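Local coordinates for protein alpha-L-rhamnosidase (Streptomyces avermitilis, PDB 3W5M) that releases terminal non-reducing L-rhamnose from alpha-L-rhamnosides, including citrus flavonoids and gum arabic, at residues S139-P144 / P279-A284; I237-L242 / K250-A255. All coordinates share one frame; numbering follows the deposited sequence.

Interaction 1: residues S139-P144 / P279-A284; sequences SWIWFP and PAAKVA
Ile141 and Val283 face each other as a non-hydrogen-bonded antiparallel pair, their side chains on one face of a two-stranded sheet. Ile141 reaches diagonally across to Ala281: with CG1 lodged between the backbone N and the carbonyl carbon (chi1 62°), its tip CD1 arrives at Ala281 CB, 3.8 Å away, while CG2 lies 4.3 Å from Val283 CG2. At the start of strand 139-142, Val283 CG1 rests on Ser139 CB. Trp142 and Lys282 are the hydrogen-bonded pair on the other face, yet the ends of both side chains lead away from the contact; Trp142 NE1 is hydrogen-bonded to Glu145 OE2.

Beyond Trp142 the join passes to prolines. The Phe143 ring, whose CG is anti to the backbone N (chi1 -178°), brings CE1 to 3.7 Å from Pro279 CG at an oblique approach, and Pro144 CD overlies one face of that ring near its rim. Pro144 also meets Pro279 at about a right angle, and its CB packs on Lys282 CB at 3.9 Å.

Two nearly straight bonds, Trp142 N to Lys282 O and Lys282 N to Trp142 O, close the central pair at 2.9 Å each. The third, from Ala284 N to Trp140 O at 2.7 Å, approaches 25° out of the carbonyl plane. Farther out, Trp140 stacks on Trp292. The chemistry is thus divided: three backbone bonds tie a strand from early in the CBM67 region to one from late in it, while the apolar side chains around them add contact that does not depend on direction.

Interaction 2: residues I237-L242 / K250-A255; sequences ICVLVL and KIFSDA
Ser253 OG accepts a hydrogen bond from Cys238 N, 2.9 Å away, so a side chain takes the place a strand carbonyl would fill. OG stands between the backbone N and the carbonyl carbon of its own residue (chi1 47°), the position from which it meets Cys238. The return bond, Ser253 N to Cys238 O, is longer at 3.3 Å, with the donor 38° above the carbonyl plane. Next along come Leu240 N to Ile251 O and Ile251 N to Leu240 O, 2.9 Å each, both in the carbonyl plane. On the face of Val239, Phe252 and Lys250, Val239 CG2 sits at the edge of the Phe252 ring, 3.7 Å from CD1, the two side chains pointing the same way; the methylenes of Lys250 run past Val239 CG1 and Val241 CG2. On the opposite face, with Leu240, Ile251 CG1 meets Leu242 CD2 at 4.1 Å.

Further out, Ser253 OG is also hydrogen-bonded to Ser139 O and Ser138 OG. With an alanine here, Cys238 N, Ser139 O and Ser138 OG would probably lose the hydroxyl they share, weakening the hold where strand 247-252 ends.

The pair is a beta hairpin in CBM67. Strand 247-252 forms one edge of a four-stranded antiparallel sheet, and strand 235-244 has strand 171-179 on its other side. Ile251 and Leu242 pack on strand 156-165 of the five-stranded sheet, joining the two layers of the jelly roll.

Interactions 1 and 2 belong to the same CBM67 module, their centres 13 Å apart, and the hairpin of interaction 2 falls within the chain span bracketed by interaction 1. They join at the hydrogen bond between Ser139 O and Ser253 OG, 2.6 Å long; Ile237 CG1 packs on the same oxygen at 3.4 Å. Interaction 1 is nearer the calcium: the Trp142 side chain is about 8 Å from the ion, against about 13 Å for Ile237. The Trp140 and Ile237 side chains lie about 4 Å and 7 Å from that of Trp203, which binds rhamnose. Both contacts thus serve the carbohydrate-binding module, a different domain from that of the inferred catalytic residues Glu636 and Glu895.

Interaction 1: residues S139-P144 / P279-A284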
# COMPACT_ATOMS: atom_id res chain seq x y z
N SER A 139 -11.00 -37.02 16.20
CA SER A 139 -11.85 -37.64 15.18
C SER A 139 -13.03 -36.76 14.88
O SER A 139 -13.57 -36.09 15.79
CB SER A 139 -12.36 -38.97 15.70
OG SER A 139 -11.26 -39.83 15.90
N TRP A 140 -13.45 -36.75 13.61
CA TRP A 140 -14.73 -36.16 13.23
C TRP A 140 -15.82 -37.11 13.66
O TRP A 140 -15.75 -38.30 13.36
CB TRP A 140 -14.85 -35.99 11.72
CG TRP A 140 -13.87 -35.01 11.14
CD1 TRP A 140 -12.62 -35.28 10.71
CD2 TRP A 140 -14.11 -33.63 10.87
NE1 TRP A 140 -12.03 -34.13 10.23
CE2 TRP A 140 -12.92 -33.10 10.31
CE3 TRP A 140 -15.21 -32.78 11.05
CZ2 TRP A 140 -12.81 -31.76 9.90
CZ3 TRP A 140 -15.09 -31.45 10.68
CH2 TRP A 140 -13.89 -30.95 10.10
N ILE A 141 -16.80 -36.60 14.42
CA ILE A 141 -17.87 -37.46 14.91
C ILE A 141 -19.24 -36.95 14.48
O ILE A 141 -19.42 -35.77 14.14
CB ILE A 141 -17.82 -37.68 16.45
CG1 ILE A 141 -17.98 -36.37 17.23
CG2 ILE A 141 -16.54 -38.35 16.83
CD1 ILE A 141 -18.31 -36.62 18.70
N TRP A 142 -20.22 -37.87 14.49
CA TRP A 142 -21.61 -37.53 14.24
C TRP A 142 -22.48 -38.50 14.98
O TRP A 142 -21.98 -39.39 15.67
CB TRP A 142 -21.89 -37.58 12.71
CG TRP A 142 -23.11 -36.89 12.31
CD1 TRP A 142 -24.25 -37.46 11.77
CD2 TRP A 142 -23.37 -35.47 12.36
NE1 TRP A 142 -25.17 -36.49 11.49
CE2 TRP A 142 -24.68 -35.27 11.84
CE3 TRP A 142 -22.62 -34.36 12.79
CZ2 TRP A 142 -25.27 -33.99 11.77
CZ3 TRP A 142 -23.22 -33.08 12.71
CH2 TRP A 142 -24.53 -32.92 12.20
N PHE A 143 -23.79 -38.33 14.86
CA PHE A 143 -24.72 -39.35 15.32
C PHE A 143 -24.54 -40.65 14.49
O PHE A 143 -24.22 -40.56 13.28
CB PHE A 143 -26.16 -38.82 15.24
CG PHE A 143 -27.18 -39.81 15.75
CD1 PHE A 143 -27.45 -39.90 17.12
CD2 PHE A 143 -27.78 -40.73 14.88
CE1 PHE A 143 -28.35 -40.83 17.60
CE2 PHE A 143 -28.66 -41.68 15.37
CZ PHE A 143 -28.96 -41.73 16.72
N PRO A 144 -24.71 -41.83 15.12
CA PRO A 144 -24.53 -43.08 14.38
C PRO A 144 -25.69 -43.34 13.43
O PRO A 144 -26.59 -44.12 13.74
CB PRO A 144 -24.48 -44.16 15.48
CG PRO A 144 -25.23 -43.54 16.63
CD PRO A 144 -24.82 -42.08 16.58
N PRO A 279 -27.14 -43.30 22.41
CA PRO A 279 -26.07 -44.15 21.88
C PRO A 279 -24.73 -43.43 21.84
O PRO A 279 -24.69 -42.18 21.91
CB PRO A 279 -26.51 -44.41 20.43
CG PRO A 279 -27.50 -43.35 20.12
CD PRO A 279 -28.15 -42.96 21.40
N ALA A 280 -23.64 -44.18 21.72
CA ALA A 280 -22.33 -43.59 21.52
C ALA A 280 -22.29 -42.84 20.19
O ALA A 280 -22.89 -43.29 19.20
CB ALA A 280 -21.24 -44.66 21.53
N ALA A 281 -21.59 -41.70 20.16
CA ALA A 281 -21.30 -41.02 18.91
C ALA A 281 -20.49 -41.96 18.00
O ALA A 281 -19.76 -42.83 18.49
CB ALA A 281 -20.54 -39.72 19.16
N LYS A 282 -20.63 -41.77 16.70
CA LYS A 282 -19.90 -42.53 15.69
C LYS A 282 -18.77 -41.67 15.12
O LYS A 282 -18.98 -40.50 14.77
CB LYS A 282 -20.86 -42.91 14.56
CG LYS A 282 -20.22 -43.77 13.47
CD LYS A 282 -21.14 -43.89 12.28
CE LYS A 282 -20.39 -44.41 11.05
NZ LYS A 282 -19.59 -45.62 11.36
N VAL A 283 -17.58 -42.27 15.01
CA VAL A 283 -16.48 -41.61 14.31
C VAL A 283 -16.84 -41.65 12.82
O VAL A 283 -17.09 -42.74 12.25
CB VAL A 283 -15.13 -42.31 14.57
CG1 VAL A 283 -14.02 -41.74 13.68
CG2 VAL A 283 -14.73 -42.20 16.04
N ALA A 284 -16.90 -40.46 12.21
CA ALA A 284 -17.14 -40.32 10.76
C ALA A 284 -15.83 -40.47 9.97
O ALA A 284 -15.82 -41.03 8.87
CB ALA A 284 -17.82 -38.97 10.45

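Interaction 2: residues I237-L242 / K250-A255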
# COMPACT_ATOMS: atom_id res chain seq x y z
N ILE A 237 -15.48 -31.88 15.09
CA ILE A 237 -14.26 -32.38 15.67
C ILE A 237 -13.76 -31.36 16.70
O ILE A 237 -13.93 -30.13 16.50
CB ILE A 237 -13.22 -32.55 14.53
CG1 ILE A 237 -11.93 -33.23 15.05
CG2 ILE A 237 -12.94 -31.19 13.85
CD1 ILE A 237 -11.02 -33.76 13.92
N CYS A 238 -13.16 -31.82 17.80
CA CYS A 238 -12.58 -30.87 18.75
C CYS A 238 -11.39 -31.47 19.49
O CYS A 238 -11.21 -32.70 19.49
CB CYS A 238 -13.64 -30.34 19.74
SG CYS A 238 -14.11 -31.53 21.03
N VAL A 239 -10.57 -30.59 20.07
CA VAL A 239 -9.62 -30.99 21.10
C VAL A 239 -9.71 -29.97 22.23
O VAL A 239 -9.72 -28.76 22.00
CB VAL A 239 -8.14 -31.05 20.63
CG1 VAL A 239 -7.24 -31.55 21.77
CG2 VAL A 239 -7.98 -31.97 19.43
N LEU A 240 -9.80 -30.49 23.44
CA LEU A 240 -9.72 -29.65 24.64
C LEU A 240 -8.35 -29.93 25.24
O LEU A 240 -8.06 -31.06 25.64
CB LEU A 240 -10.86 -29.97 25.61
CG LEU A 240 -10.79 -29.37 27.03
CD1 LEU A 240 -10.99 -27.86 26.95
CD2 LEU A 240 -11.87 -30.01 27.88
N VAL A 241 -7.49 -28.91 25.24
CA VAL A 241 -6.13 -29.06 25.82
C VAL A 241 -6.10 -28.45 27.22
O VAL A 241 -6.39 -27.28 27.39
CB VAL A 241 -5.07 -28.34 24.97
CG1 VAL A 241 -3.70 -28.40 25.66
CG2 VAL A 241 -4.96 -28.98 23.58
N LEU A 242 -5.75 -29.24 28.21
CA LEU A 242 -5.60 -28.72 29.56
C LEU A 242 -4.12 -28.71 29.89
O LEU A 242 -3.46 -29.76 29.84
CB LEU A 242 -6.36 -29.59 30.56
CG LEU A 242 -7.87 -29.82 30.47
CD1 LEU A 242 -8.59 -28.51 30.14
CD2 LEU A 242 -8.27 -30.94 29.50
N LYS A 250 -5.07 -34.02 26.78
CA LYS A 250 -6.00 -33.72 25.68
C LYS A 250 -7.26 -34.58 25.76
O LYS A 250 -7.17 -35.77 26.03
CB LYS A 250 -5.31 -33.92 24.34
CG LYS A 250 -4.23 -32.88 24.05
CD LYS A 250 -3.60 -33.14 22.70
CE LYS A 250 -2.31 -32.36 22.55
NZ LYS A 250 -2.02 -32.20 21.10
N ILE A 251 -8.42 -33.97 25.54
CA ILE A 251 -9.69 -34.68 25.43
C ILE A 251 -10.15 -34.50 23.98
O ILE A 251 -10.18 -33.38 23.48
CB ILE A 251 -10.78 -34.06 26.36
CG1 ILE A 251 -10.35 -34.02 27.85
CG2 ILE A 251 -12.14 -34.74 26.20
CD1 ILE A 251 -9.84 -35.32 28.42
N PHE A 252 -10.51 -35.60 23.32
CA PHE A 252 -10.91 -35.53 21.91
C PHE A 252 -12.38 -35.73 21.69
O PHE A 252 -13.06 -36.29 22.55
CB PHE A 252 -10.18 -36.64 21.14
CG PHE A 252 -8.68 -36.55 21.23
CD1 PHE A 252 -8.00 -35.51 20.62
CD2 PHE A 252 -7.96 -37.51 21.93
CE1 PHE A 252 -6.61 -35.43 20.67
CE2 PHE A 252 -6.57 -37.43 22.00
CZ PHE A 252 -5.90 -36.39 21.38
N SER A 253 -12.88 -35.31 20.52
CA SER A 253 -14.15 -35.81 20.01
C SER A 253 -13.91 -37.25 19.52
O SER A 253 -12.95 -37.53 18.76
CB SER A 253 -14.67 -34.91 18.88
OG SER A 253 -13.62 -34.65 17.94
N ASP A 254 -14.74 -38.17 19.98
CA ASP A 254 -14.52 -39.61 19.71
C ASP A 254 -15.74 -40.39 20.22
O ASP A 254 -16.74 -39.77 20.61
CB ASP A 254 -13.18 -40.13 20.29
CG ASP A 254 -13.07 -40.01 21.81
OD1 ASP A 254 -14.10 -40.01 22.51
OD2 ASP A 254 -11.93 -39.92 22.31
N ALA A 255 -15.69 -41.73 20.19
CA ALA A 255 -16.86 -42.56 20.55
C ALA A 255 -17.17 -42.60 22.07
O ALA A 255 -18.15 -43.22 22.50
CB ALA A 255 -16.71 -43.99 20.00